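Large ribosomal subunit protein uL10 (Thermotoga maritima, PDB 1ZAV) binds rRNA and L7/L12 dimers and probably forms part of the ribosomal stalk, where it helps the ribosome interact with GTP-bound translation factors. Local coordinates at residues R54-K59 / V85-E90; K21-L26 / G91-A96; S43-K48 / V97-N102; F27-G32 / L111-G116. All coordinates share one frame; numbering follows the deposited sequence. Where two conformers were deposited one is given.

Interaction 1 of 4, residues R54-K59 / V85-E90; sequences RFRVVK and VLYVTE
Arg54 and Arg56 pair with Tyr87 and Val85 in an antiparallel beta ladder that joins the edge strand 53-58 to its neighbour 83-88 in the five-stranded sheet of uL10. Each of these two hydrogen-bonded pairs closes with two backbone bonds. Arg54 N reaches Tyr87 O at 3.0 Å and Tyr87 N returns to Arg54 O, while the shortest bond runs from Val85 N to Arg56 O at 2.7 Å. Between them sits the non-hydrogen-bonded pair Phe55-Leu86, where the CA atom of Phe55 lies 3.4 Å from Val85 O in a CA-H...O contact.

Side chains alternate between the two faces. With Tyr87 CG set between its backbone N and carbonyl carbon (chi1 60°), the phenol ring swings across to strand 53-58 and receives Arg54 CB over one face, 3.9 Å from the ring centroid, a CH-pi contact. Arg56 NE lies at the edge of the same ring. Helix 5-19 backs this face, Ile18 and Phe19 touching Tyr87 and Met15 touching Arg56 and Val58. On the other face Phe55 and Leu86 cross at about a right angle beneath helices 35-49 and 94-106; Leu38, Leu41 and Ile100 pack on Phe55, and the Phe30 ring meets it edge-to-face. Leu86 CB approaches the Phe55 ring in its plane, 3.7 Å from CD1.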
loop_
_atom_site.group_PDB
_atom_site.type_symbol
_atom_site.label_atom_id
_atom_site.label_comp_id
_atom_site.label_asym_id
_atom_site.label_seq_id
_atom_site.Cartn_x
_atom_site.Cartn_y
_atom_site.Cartn_z
ATOM N N ARG A 54 11.742 6.929 -27.790
ATOM C CA ARG A 54 11.628 7.873 -28.893
ATOM C C ARG A 54 10.434 8.785 -28.680
ATOM O O ARG A 54 9.463 8.383 -28.053
ATOM C CB ARG A 54 11.431 7.121 -30.215
ATOM C CG ARG A 54 12.640 6.344 -30.663
ATOM C CD ARG A 54 13.788 7.306 -30.900
ATOM N NE ARG A 54 15.049 6.621 -31.134
ATOM C CZ ARG A 54 15.295 5.839 -32.176
ATOM N NH1 ARG A 54 14.352 5.638 -33.093
ATOM N NH2 ARG A 54 16.486 5.270 -32.305
ATOM N N PHE A 55 10.527 10.013 -29.183
ATOM C CA PHE A 55 9.428 10.971 -29.115
ATOM C C PHE A 55 9.322 11.556 -30.515
ATOM O O PHE A 55 10.192 12.318 -30.942
ATOM C CB PHE A 55 9.691 12.111 -28.112
ATOM C CG PHE A 55 8.502 13.019 -27.923
ATOM C CD1 PHE A 55 7.342 12.541 -27.312
ATOM C CD2 PHE A 55 8.516 14.328 -28.406
ATOM C CE1 PHE A 55 6.207 13.352 -27.188
ATOM C CE2 PHE A 55 7.391 15.149 -28.289
ATOM C CZ PHE A 55 6.228 14.658 -27.677
ATOM N N ARG A 56 8.260 11.196 -31.229
ATOM C CA ARG A 56 8.067 11.680 -32.590
ATOM C C ARG A 56 6.644 12.142 -32.883
ATOM O O ARG A 56 5.674 11.524 -32.441
ATOM C CB ARG A 56 8.423 10.585 -33.600
ATOM C CG ARG A 56 9.850 10.077 -33.539
ATOM C CD ARG A 56 10.167 9.234 -34.775
ATOM N NE ARG A 56 9.360 8.017 -34.856
ATOM C CZ ARG A 56 9.360 7.186 -35.898
ATOM N NH1 ARG A 56 10.124 7.441 -36.955
ATOM N NH2 ARG A 56 8.609 6.092 -35.882
ATOM N N VAL A 57 6.530 13.238 -33.627
ATOM C CA VAL A 57 5.225 13.750 -34.024
ATOM C C VAL A 57 4.844 12.865 -35.199
ATOM O O VAL A 57 5.609 12.742 -36.158
ATOM C CB VAL A 57 5.301 15.213 -34.506
ATOM C CG1 VAL A 57 3.953 15.634 -35.091
ATOM C CG2 VAL A 57 5.678 16.127 -33.339
ATOM N N VAL A 58 3.677 12.234 -35.120
ATOM C CA VAL A 58 3.236 11.342 -36.186
ATOM C C VAL A 58 1.782 11.571 -36.585
ATOM O O VAL A 58 0.892 11.666 -35.737
ATOM C CB VAL A 58 3.405 9.862 -35.778
ATOM C CG1 VAL A 58 3.008 8.950 -36.939
ATOM C CG2 VAL A 58 4.842 9.601 -35.363
ATOM N N LYS A 59 1.559 11.660 -37.889
ATOM C CA LYS A 59 0.226 11.859 -38.437
ATOM C C LYS A 59 -0.746 10.813 -37.889
ATOM O O LYS A 59 -0.410 9.635 -37.774
ATOM C CB LYS A 59 0.284 11.763 -39.960
ATOM C CG LYS A 59 0.980 10.504 -40.457
ATOM C CD LYS A 59 0.818 10.319 -41.954
ATOM C CE LYS A 59 -0.648 10.158 -42.336
ATOM N NZ LYS A 59 -1.423 11.424 -42.173
ATOM N N VAL A 85 4.045 10.959 -30.379
ATOM C CA VAL A 85 4.010 9.712 -29.650
ATOM C C VAL A 85 5.324 9.406 -28.938
ATOM O O VAL A 85 6.402 9.476 -29.530
ATOM C CB VAL A 85 3.627 8.541 -30.614
ATOM C CG1 VAL A 85 4.728 8.285 -31.621
ATOM C CG2 VAL A 85 3.346 7.311 -29.839
ATOM N N LEU A 86 5.214 9.068 -27.659
ATOM C CA LEU A 86 6.367 8.735 -26.830
ATOM C C LEU A 86 6.315 7.238 -26.576
ATOM O O LEU A 86 5.362 6.744 -25.978
ATOM C CB LEU A 86 6.285 9.496 -25.500
ATOM C CG LEU A 86 7.382 9.372 -24.439
ATOM C CD1 LEU A 86 7.051 10.305 -23.276
ATOM C CD2 LEU A 86 7.490 7.945 -23.942
ATOM N N TYR A 87 7.322 6.502 -27.031
ATOM C CA TYR A 87 7.311 5.069 -26.801
ATOM C C TYR A 87 8.639 4.544 -26.315
ATOM O O TYR A 87 9.686 5.145 -26.572
ATOM C CB TYR A 87 6.830 4.317 -28.055
ATOM C CG TYR A 87 7.657 4.530 -29.296
ATOM C CD1 TYR A 87 8.872 3.877 -29.470
ATOM C CD2 TYR A 87 7.202 5.356 -30.316
ATOM C CE1 TYR A 87 9.613 4.036 -30.636
ATOM C CE2 TYR A 87 7.934 5.526 -31.486
ATOM C CZ TYR A 87 9.135 4.859 -31.639
ATOM O OH TYR A 87 9.842 5.015 -32.802
ATOM N N VAL A 88 8.577 3.441 -25.574
ATOM C CA VAL A 88 9.755 2.802 -25.012
ATOM C C VAL A 88 9.901 1.388 -25.550
ATOM O O VAL A 88 8.953 0.602 -25.519
ATOM C CB VAL A 88 9.673 2.743 -23.467
ATOM C CG1 VAL A 88 10.850 1.944 -22.904
ATOM C CG2 VAL A 88 9.677 4.163 -22.894
ATOM N N THR A 89 11.091 1.069 -26.050
ATOM C CA THR A 89 11.343 -0.261 -26.583
ATOM C C THR A 89 12.318 -1.027 -25.693
ATOM O O THR A 89 12.377 -2.257 -25.745
ATOM C CB THR A 89 11.896 -0.195 -28.034
ATOM O OG1 THR A 89 12.978 0.739 -28.100
ATOM C CG2 THR A 89 10.803 0.245 -29.001
ATOM N N GLU A 90 13.081 -0.304 -24.877
ATOM C CA GLU A 90 14.024 -0.945 -23.976
ATOM C C GLU A 90 14.174 -0.152 -22.687
ATOM O O GLU A 90 14.345 1.062 -22.726
ATOM C CB GLU A 90 15.398 -1.113 -24.630
ATOM C CG GLU A 90 16.276 -2.070 -23.832
ATOM C CD GLU A 90 17.691 -2.204 -24.365
ATOM O OE1 GLU A 90 18.403 -3.108 -23.886
ATOM O OE2 GLU A 90 18.093 -1.413 -25.246
#

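Interaction 2 of 4, residues K21-L26 / G91-A96; sequences KTSLIL and GDPVEA
Pro93, in the turn leading into helix 94-106, packs against Ser23, just before strand 24-28, and Leu24, its first residue; the contact seats the N-terminal end of the helix on the antiparallel sheet of the alpha+beta domain. Packing is tight around the proline. Ser23 OG lies alongside the pyrrolidine ring, 3.3 Å from Pro93 CB, and Leu24 CB lies 3.5 Å from the same Pro93 CB. One turn further on, Ala96 CB meets Leu24 CD2 at 4.0 Å. Leu24 CG is anti to its backbone N (chi1 165°), which carries the isobutyl group toward the helix, where Val97 also touches it. Leu86 on the adjacent strand and Leu45 of helix 35-49 continue this packing beside Leu24 and Ala96 respectively.

Toward Gly91 the fit is looser and water takes part. Ser23 OG stays 4.0 Å from Gly91 O, and no direct hydrogen bond joins the two segments. A water bridges them, 2.8 Å from Ser23 OG, and donates to Gly91 O, linking the residue before the strand to the loop polar atom to polar atom.

Further bonds hold the turn before the helix. Tyr49 OH is hydrogen-bonded to Asp92 O, and Asp92 OD2 is hydrogen-bonded to the backbone of another protein chain, so this turn also touches a different protein of the assembly. The remaining carboxylate oxygen caps the helix: Val94 N donates to Asp92 OD1 at 3.1 Å, meeting it from above the carboxylate plane.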
loop_
_atom_site.group_PDB
_atom_site.type_symbol
_atom_site.label_atom_id
_atom_site.label_comp_id
_atom_site.label_asym_id
_atom_site.label_seq_id
_atom_site.Cartn_x
_atom_site.Cartn_y
_atom_site.Cartn_z
ATOM N N LYS A 21 6.216 -4.329 -29.840
ATOM C CA LYS A 21 7.225 -4.654 -28.842
ATOM C C LYS A 21 7.447 -3.590 -27.764
ATOM O O LYS A 21 8.262 -3.781 -26.868
ATOM C CB LYS A 21 8.565 -4.956 -29.518
ATOM C CG LYS A 21 9.357 -3.730 -29.944
ATOM C CD LYS A 21 10.844 -4.081 -30.056
ATOM C CE LYS A 21 11.712 -2.844 -30.251
ATOM N NZ LYS A 21 13.163 -3.148 -30.080
ATOM N N THR A 22 6.726 -2.482 -27.855
ATOM C CA THR A 22 6.857 -1.388 -26.893
ATOM C C THR A 22 6.245 -1.705 -25.537
ATOM O O THR A 22 5.318 -2.510 -25.440
ATOM C CB THR A 22 6.179 -0.129 -27.421
ATOM O OG1 THR A 22 4.858 -0.461 -27.874
ATOM C CG2 THR A 22 6.989 0.464 -28.564
ATOM N N SER A 23 6.767 -1.063 -24.492
ATOM C CA SER A 23 6.265 -1.259 -23.139
ATOM C C SER A 23 5.480 -0.012 -22.726
ATOM O O SER A 23 4.829 0.018 -21.683
ATOM C CB SER A 23 7.424 -1.506 -22.169
ATOM O OG SER A 23 8.231 -0.351 -22.012
ATOM N N LEU A 24 5.549 1.009 -23.567
ATOM C CA LEU A 24 4.851 2.261 -23.339
ATOM C C LEU A 24 4.595 2.970 -24.659
ATOM O O LEU A 24 5.447 2.989 -25.550
ATOM C CB LEU A 24 5.672 3.196 -22.423
ATOM C CG LEU A 24 5.200 4.661 -22.424
ATOM C CD1 LEU A 24 3.850 4.740 -21.728
ATOM C CD2 LEU A 24 6.199 5.570 -21.700
ATOM N N ILE A 25 3.394 3.520 -24.774
ATOM C CA ILE A 25 2.972 4.310 -25.914
ATOM C C ILE A 25 2.148 5.407 -25.238
ATOM O O ILE A 25 1.097 5.131 -24.666
ATOM C CB ILE A 25 2.056 3.522 -26.905
ATOM C CG1 ILE A 25 2.830 2.360 -27.534
ATOM C CG2 ILE A 25 1.577 4.451 -28.015
ATOM C CD1 ILE A 25 1.969 1.455 -28.447
ATOM N N LEU A 26 2.653 6.635 -25.253
ATOM C CA LEU A 26 1.938 7.752 -24.654
ATOM C C LEU A 26 1.702 8.806 -25.732
ATOM O O LEU A 26 2.619 9.199 -26.462
ATOM C CB LEU A 26 2.731 8.322 -23.462
ATOM C CG LEU A 26 2.115 9.511 -22.711
ATOM C CD1 LEU A 26 2.676 9.604 -21.301
ATOM C CD2 LEU A 26 2.378 10.784 -23.488
ATOM N N GLY A 91 14.108 -0.854 -21.559
ATOM C CA GLY A 91 14.219 -0.222 -20.254
ATOM C C GLY A 91 12.846 -0.089 -19.609
ATOM O O GLY A 91 11.828 -0.159 -20.298
ATOM N N ASP A 92 12.805 0.089 -18.290
ATOM C CA ASP A 92 11.516 0.243 -17.609
ATOM C C ASP A 92 10.909 1.556 -18.106
ATOM O O ASP A 92 11.555 2.596 -18.068
ATOM C CB ASP A 92 11.697 0.255 -16.088
ATOM C CG ASP A 92 10.366 0.256 -15.355
ATOM O OD1 ASP A 92 9.788 1.346 -15.202
ATOM O OD2 ASP A 92 9.893 -0.838 -14.965
ATOM N N PRO A 93 9.651 1.516 -18.577
ATOM C CA PRO A 93 8.928 2.676 -19.111
ATOM C C PRO A 93 8.497 3.819 -18.189
ATOM O O PRO A 93 8.302 4.950 -18.647
ATOM C CB PRO A 93 7.737 2.027 -19.816
ATOM C CG PRO A 93 7.421 0.872 -18.920
ATOM C CD PRO A 93 8.801 0.308 -18.615
ATOM N N VAL A 94 8.350 3.540 -16.901
ATOM C CA VAL A 94 7.889 4.566 -15.970
ATOM C C VAL A 94 8.669 5.873 -15.989
ATOM O O VAL A 94 8.070 6.949 -15.970
ATOM C CB VAL A 94 7.834 4.010 -14.532
ATOM C CG1 VAL A 94 7.517 5.131 -13.537
ATOM C CG2 VAL A 94 6.753 2.927 -14.452
ATOM N N GLU A 95 9.995 5.793 -16.048
ATOM C CA GLU A 95 10.815 6.998 -16.055
ATOM C C GLU A 95 10.548 7.943 -17.242
ATOM O O GLU A 95 10.735 9.151 -17.131
ATOM C CB GLU A 95 12.298 6.618 -16.024
ATOM C CG GLU A 95 13.241 7.809 -16.134
ATOM C CD GLU A 95 13.184 8.718 -14.917
ATOM O OE1 GLU A 95 13.739 9.837 -14.985
ATOM O OE2 GLU A 95 12.593 8.309 -13.895
ATOM N N ALA A 96 10.126 7.400 -18.381
ATOM C CA ALA A 96 9.853 8.242 -19.545
ATOM C C ALA A 96 8.597 9.074 -19.307
ATOM O O ALA A 96 8.506 10.222 -19.746
ATOM C CB ALA A 96 9.686 7.383 -20.807
HETATM O O HOH W 1 10.820 -1.380 -22.594
#

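Interaction 3 of 4, residues S43-K48 / V97-N102; sequences SRLREK and VKIIYN
Ile99 reaches helix 35-49 with CG1 anti to its carbonyl carbon (chi1 -68°) and CD1 extended beyond it (chi2 173°), so that both branches arrive at that helix, CD1 going on as far as Lys48. The CG2 methyl touches both Arg44 CB and Leu45 CD2, 3.8 Å from the latter. The longer branch passes over the backbone to Lys48: Ile99 CD1 lies 3.7 Å from Lys48 CG and 3.6 Å from Arg44 O. Lys48 bends about its CB-CG bond, and its aliphatic root touches the isoleucine while the rest of the chain turns away from Ile99, near Glu95. Leu45 and Ile99 cross at a slant and form the buried side of the contact, where Leu45 also meets Ala96 and Phe55.

Polar atoms occupy the more exposed flank. The extended Arg44 chain runs past Ile99 and presents the edge of its guanidinium to a water. Arg44 NH1 donates to this water at 3.0 Å, and the water donates to Ile99 O at 2.5 Å, a short link between a side chain and a helix carbonyl. The same NH1 forms a salt bridge with Asp106 near the end of helix 94-106, which helps fix the guanidinium, and Phe103 packs on the arginine.

The segment axes come within 9.9 Å of each other and run nearly antiparallel, 156° apart. Two helices packed side by side over one face of an antiparallel sheet, here above Phe55, are the layered arrangement of this alpha+beta domain of uL10.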
loop_
_atom_site.group_PDB
_atom_site.type_symbol
_atom_site.label_atom_id
_atom_site.label_comp_id
_atom_site.label_asym_id
_atom_site.label_seq_id
_atom_site.Cartn_x
_atom_site.Cartn_y
_atom_site.Cartn_z
ATOM N N SER A 43 16.703 14.936 -25.485
ATOM C CA SER A 43 17.966 14.818 -24.771
ATOM C C SER A 43 17.720 14.254 -23.373
ATOM O O SER A 43 18.460 13.386 -22.914
ATOM C CB SER A 43 18.646 16.185 -24.671
ATOM O OG SER A 43 18.937 16.702 -25.965
ATOM N N ARG A 44 16.676 14.743 -22.702
ATOM C CA ARG A 44 16.354 14.253 -21.363
ATOM C C ARG A 44 15.993 12.775 -21.429
ATOM O O ARG A 44 16.330 11.999 -20.531
ATOM C CB ARG A 44 15.195 15.052 -20.750
ATOM C CG ARG A 44 15.526 16.525 -20.436
ATOM C CD ARG A 44 14.404 17.204 -19.640
ATOM N NE ARG A 44 14.531 18.667 -19.614
ATOM C CZ ARG A 44 13.700 19.484 -18.972
ATOM N NH1 ARG A 44 12.675 18.991 -18.288
ATOM N NH2 ARG A 44 13.876 20.797 -19.028
ATOM N N LEU A 45 15.307 12.380 -22.498
ATOM C CA LEU A 45 14.931 10.985 -22.661
ATOM C C LEU A 45 16.155 10.109 -22.905
ATOM O O LEU A 45 16.323 9.081 -22.266
ATOM C CB LEU A 45 13.944 10.836 -23.824
ATOM C CG LEU A 45 12.537 11.370 -23.514
ATOM C CD1 LEU A 45 11.685 11.420 -24.775
ATOM C CD2 LEU A 45 11.893 10.470 -22.449
ATOM N N ARG A 46 17.010 10.530 -23.828
ATOM C CA ARG A 46 18.207 9.773 -24.178
ATOM C C ARG A 46 19.155 9.566 -23.001
ATOM O O ARG A 46 19.719 8.483 -22.822
ATOM C CB ARG A 46 18.932 10.476 -25.324
ATOM C CG ARG A 46 20.202 9.787 -25.772
ATOM C CD ARG A 46 20.901 10.595 -26.857
ATOM N NE ARG A 46 20.134 10.641 -28.101
ATOM C CZ ARG A 46 19.869 9.578 -28.853
ATOM N NH1 ARG A 46 20.307 8.380 -28.483
ATOM N NH2 ARG A 46 19.173 9.710 -29.979
ATOM N N GLU A 47 19.328 10.615 -22.206
ATOM C CA GLU A 47 20.185 10.575 -21.030
ATOM C C GLU A 47 19.797 9.413 -20.121
ATOM O O GLU A 47 20.632 8.869 -19.402
ATOM C CB GLU A 47 20.052 11.892 -20.272
ATOM C CG GLU A 47 20.553 11.870 -18.841
ATOM C CD GLU A 47 20.273 13.179 -18.118
ATOM O OE1 GLU A 47 20.897 14.202 -18.476
ATOM O OE2 GLU A 47 19.418 13.186 -17.201
ATOM N N LYS A 48 18.524 9.029 -20.165
ATOM C CA LYS A 48 18.021 7.945 -19.335
ATOM C C LYS A 48 17.765 6.653 -20.098
ATOM O O LYS A 48 17.881 5.566 -19.537
ATOM C CB LYS A 48 16.715 8.370 -18.649
ATOM C CG LYS A 48 16.849 9.541 -17.682
ATOM C CD LYS A 48 17.685 9.169 -16.469
ATOM C CE LYS A 48 17.732 10.303 -15.462
ATOM N NZ LYS A 48 18.403 9.867 -14.212
ATOM N N VAL A 97 7.617 8.493 -18.627
ATOM C CA VAL A 97 6.396 9.237 -18.341
ATOM C C VAL A 97 6.769 10.424 -17.434
ATOM O O VAL A 97 6.360 11.561 -17.678
ATOM C CB VAL A 97 5.349 8.348 -17.654
ATOM C CG1 VAL A 97 4.061 9.152 -17.416
ATOM C CG2 VAL A 97 5.053 7.111 -18.529
ATOM N N LYS A 98 7.570 10.158 -16.409
ATOM C CA LYS A 98 8.006 11.213 -15.488
ATOM C C LYS A 98 8.746 12.322 -16.219
ATOM O O LYS A 98 8.551 13.510 -15.939
ATOM C CB LYS A 98 8.928 10.638 -14.410
ATOM C CG LYS A 98 9.363 11.673 -13.369
ATOM C CD LYS A 98 10.554 11.197 -12.551
ATOM C CE LYS A 98 10.339 9.795 -11.991
ATOM N NZ LYS A 98 9.173 9.713 -11.064
ATOM N N ILE A 99 9.616 11.930 -17.148
ATOM C CA ILE A 99 10.385 12.895 -17.917
ATOM C C ILE A 99 9.508 13.843 -18.736
ATOM O O ILE A 99 9.713 15.056 -18.717
ATOM C CB ILE A 99 11.409 12.178 -18.865
ATOM C CG1 ILE A 99 12.503 11.508 -18.027
ATOM C CG2 ILE A 99 12.046 13.184 -19.832
ATOM C CD1 ILE A 99 13.462 10.634 -18.822
ATOM N N ILE A 100 8.522 13.310 -19.455
ATOM C CA ILE A 100 7.694 14.182 -20.269
ATOM C C ILE A 100 6.697 14.960 -19.416
ATOM O O ILE A 100 6.285 16.063 -19.776
ATOM C CB ILE A 100 6.943 13.392 -21.369
ATOM C CG1 ILE A 100 6.380 14.367 -22.410
ATOM C CG2 ILE A 100 5.841 12.563 -20.747
ATOM C CD1 ILE A 100 5.729 13.686 -23.604
ATOM N N TYR A 101 6.314 14.385 -18.284
ATOM C CA TYR A 101 5.386 15.056 -17.373
ATOM C C TYR A 101 6.078 16.314 -16.822
ATOM O O TYR A 101 5.518 17.408 -16.848
ATOM C CB TYR A 101 5.019 14.132 -16.207
ATOM C CG TYR A 101 4.043 14.743 -15.216
ATOM C CD1 TYR A 101 2.681 14.819 -15.508
ATOM C CD2 TYR A 101 4.486 15.252 -13.992
ATOM C CE1 TYR A 101 1.778 15.388 -14.599
ATOM C CE2 TYR A 101 3.595 15.825 -13.079
ATOM C CZ TYR A 101 2.243 15.887 -13.390
ATOM O OH TYR A 101 1.360 16.447 -12.492
ATOM N N ASN A 102 7.306 16.151 -16.343
ATOM C CA ASN A 102 8.066 17.273 -15.793
ATOM C C ASN A 102 8.526 18.263 -16.866
ATOM O O ASN A 102 8.828 19.419 -16.564
ATOM C CB ASN A 102 9.269 16.747 -15.003
ATOM C CG ASN A 102 8.862 16.037 -13.719
ATOM O OD1 ASN A 102 9.607 15.212 -13.187
ATOM N ND2 ASN A 102 7.672 16.360 -13.212
HETATM O O HOH W 2 11.536 16.262 -17.557
#

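Interaction 4 of 4, residues F27-G32 / L111-G116; sequences FADFLG and LSRLKG
Asp29 OD1 takes a sound bond from within its own segment, Leu31 N donating to it at 2.9 Å and closing an Asx turn, and across the contact it joins a salt bridge to Arg113 whose detailed geometry is doubtful. The turn ends strand 24-28 where it runs antiparallel to the weakly bonded start of strand 114-119. Leu31 N comes in nearly along the C-O axis of OD1. The bond from Arg113 NH1 to that oxygen is weak, 3.2 Å and bent to 122°, and NH2 is modelled too close to Asp29 to be relied on.

Firmer bonds join the backbones. Asp29 N donates to Arg113 O at 2.9 Å, in the carbonyl plane, and next to it the CA atom of Ala28 makes a CA-H...O contact with the same oxygen. Ala28 CB meets Leu114 CD2 at 4.0 Å on the face where Tyr104 of helix 94-106 also touches Ala28. The other face carries Phe27, whose ring meets that of Phe78, and Lys115, whose NZ is hydrogen-bonded to Thr83 OG1 and Phe78 O. Lys115 CB lies 3.5 Å from Phe27 O. At the far end Phe27 N donates to Gly116 O at 2.8 Å with an N-H...O angle of 169°, and that oxygen lies at the edge of the Phe27 ring, 3.6 Å from CD2.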
loop_
_atom_site.group_PDB
_atom_site.type_symbol
_atom_site.label_atom_id
_atom_site.label_comp_id
_atom_site.label_asym_id
_atom_site.label_seq_id
_atom_site.Cartn_x
_atom_site.Cartn_y
_atom_site.Cartn_z
ATOM N N PHE A 27 0.454 9.258 -25.838
ATOM C CA PHE A 27 0.079 10.231 -26.846
ATOM C C PHE A 27 0.056 11.628 -26.276
ATOM O O PHE A 27 -0.615 11.875 -25.278
ATOM C CB PHE A 27 -1.289 9.867 -27.393
ATOM C CG PHE A 27 -1.344 8.477 -27.954
ATOM C CD1 PHE A 27 -0.930 8.228 -29.261
ATOM C CD2 PHE A 27 -1.792 7.415 -27.171
ATOM C CE1 PHE A 27 -0.964 6.928 -29.789
ATOM C CE2 PHE A 27 -1.831 6.109 -27.686
ATOM C CZ PHE A 27 -1.416 5.872 -29.000
ATOM N N ALA A 28 0.774 12.534 -26.935
ATOM C CA ALA A 28 0.880 13.923 -26.489
ATOM C C ALA A 28 0.613 14.979 -27.557
ATOM O O ALA A 28 0.922 14.793 -28.739
ATOM C CB ALA A 28 2.265 14.155 -25.898
ATOM N N ASP A 29 0.039 16.094 -27.119
ATOM C CA ASP A 29 -0.228 17.238 -27.980
ATOM C C ASP A 29 1.051 18.061 -27.843
ATOM O O ASP A 29 1.333 18.578 -26.764
ATOM C CB ASP A 29 -1.417 18.041 -27.443
ATOM C CG ASP A 29 -1.621 19.354 -28.176
ATOM O OD1 ASP A 29 -0.697 19.811 -28.885
ATOM O OD2 ASP A 29 -2.711 19.945 -28.029
ATOM N N PHE A 30 1.824 18.173 -28.918
ATOM C CA PHE A 30 3.079 18.916 -28.867
ATOM C C PHE A 30 3.034 20.194 -29.710
ATOM O O PHE A 30 4.073 20.787 -30.028
ATOM C CB PHE A 30 4.222 18.008 -29.333
ATOM C CG PHE A 30 5.587 18.448 -28.868
ATOM C CD1 PHE A 30 5.881 18.527 -27.508
ATOM C CD2 PHE A 30 6.581 18.772 -29.791
ATOM C CE1 PHE A 30 7.148 18.918 -27.067
ATOM C CE2 PHE A 30 7.853 19.166 -29.362
ATOM C CZ PHE A 30 8.135 19.240 -27.997
ATOM N N LEU A 31 1.822 20.615 -30.064
ATOM C CA LEU A 31 1.619 21.820 -30.862
ATOM C C LEU A 31 2.171 23.041 -30.132
ATOM O O LEU A 31 2.057 23.141 -28.914
ATOM C CB LEU A 31 0.125 22.027 -31.135
ATOM C CG LEU A 31 -0.580 20.955 -31.971
ATOM C CD1 LEU A 31 -2.081 21.183 -31.946
ATOM C CD2 LEU A 31 -0.057 21.000 -33.394
ATOM N N GLY A 32 2.779 23.958 -30.876
ATOM C CA GLY A 32 3.306 25.167 -30.262
ATOM C C GLY A 32 4.715 25.090 -29.712
ATOM O O GLY A 32 5.373 26.120 -29.549
ATOM N N LEU A 111 -1.174 20.216 -18.641
ATOM C CA LEU A 111 -0.870 18.803 -18.476
ATOM C C LEU A 111 -1.897 17.875 -19.115
ATOM O O LEU A 111 -1.645 16.680 -19.267
ATOM C CB LEU A 111 -0.703 18.478 -16.990
ATOM C CG LEU A 111 0.480 19.188 -16.318
ATOM C CD1 LEU A 111 0.496 18.857 -14.837
ATOM C CD2 LEU A 111 1.791 18.760 -16.975
ATOM N N SER A 112 -3.051 18.417 -19.495
ATOM C CA SER A 112 -4.073 17.596 -20.136
ATOM C C SER A 112 -3.650 17.330 -21.584
ATOM O O SER A 112 -4.263 16.511 -22.290
ATOM C CB SER A 112 -5.439 18.290 -20.096
ATOM O OG SER A 112 -5.444 19.476 -20.861
ATOM N N ARG A 113 -2.596 18.024 -22.014
ATOM C CA ARG A 113 -2.055 17.851 -23.358
ATOM C C ARG A 113 -1.379 16.471 -23.398
ATOM O O ARG A 113 -0.974 15.986 -24.456
ATOM C CB ARG A 113 -1.052 18.968 -23.677
ATOM C CG ARG A 113 -1.678 20.370 -23.803
ATOM C CD ARG A 113 -0.618 21.477 -23.670
ATOM N NE ARG A 113 -0.327 22.194 -24.918
ATOM C CZ ARG A 113 0.021 21.609 -26.059
ATOM N NH1 ARG A 113 0.273 22.335 -27.143
ATOM N NH2 ARG A 113 0.104 20.293 -26.121
ATOM N N LEU A 114 -1.246 15.861 -22.221
ATOM C CA LEU A 114 -0.689 14.524 -22.094
ATOM C C LEU A 114 -1.933 13.646 -22.003
ATOM O O LEU A 114 -2.410 13.296 -20.925
ATOM C CB LEU A 114 0.169 14.400 -20.833
ATOM C CG LEU A 114 1.381 15.335 -20.767
ATOM C CD1 LEU A 114 2.208 15.014 -19.537
ATOM C CD2 LEU A 114 2.224 15.185 -22.023
ATOM N N LYS A 115 -2.432 13.296 -23.179
ATOM C CA LYS A 115 -3.666 12.539 -23.375
ATOM C C LYS A 115 -3.879 11.126 -22.841
ATOM O O LYS A 115 -5.027 10.707 -22.672
ATOM C CB LYS A 115 -3.985 12.569 -24.866
ATOM C CG LYS A 115 -4.124 13.979 -25.387
ATOM C CD LYS A 115 -4.649 14.041 -26.805
ATOM C CE LYS A 115 -3.586 13.708 -27.832
ATOM N NZ LYS A 115 -4.085 14.029 -29.201
ATOM N N GLY A 116 -2.804 10.392 -22.573
ATOM C CA GLY A 116 -2.943 9.026 -22.088
ATOM C C GLY A 116 -2.203 8.061 -22.999
ATOM O O GLY A 116 -1.361 8.486 -23.791
#

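All four contacts belong to one alpha+beta domain. Interactions 1 and 4 join strands of its antiparallel sheet, ordered 53-58, 83-88, 24-28, 114-119, 122-125, while interaction 2 seats helix 94-106 on strand 24-28 and interaction 3 pairs that helix with helix 35-49. Their centres lie about 10 Å (1 and 2) to 17 Å (2 and 4) apart. Along the chain, interaction 1 is nested within the loops closed by the other three, whereas 2 crosses 3 and 4. Ile100 connects interactions 1, 3 and 4 by packing on Phe55, Leu86, Ala28 and Leu114. The result is a compact domain, distinct from the long helix 138-176 in the region that binds L7/L12 dimers.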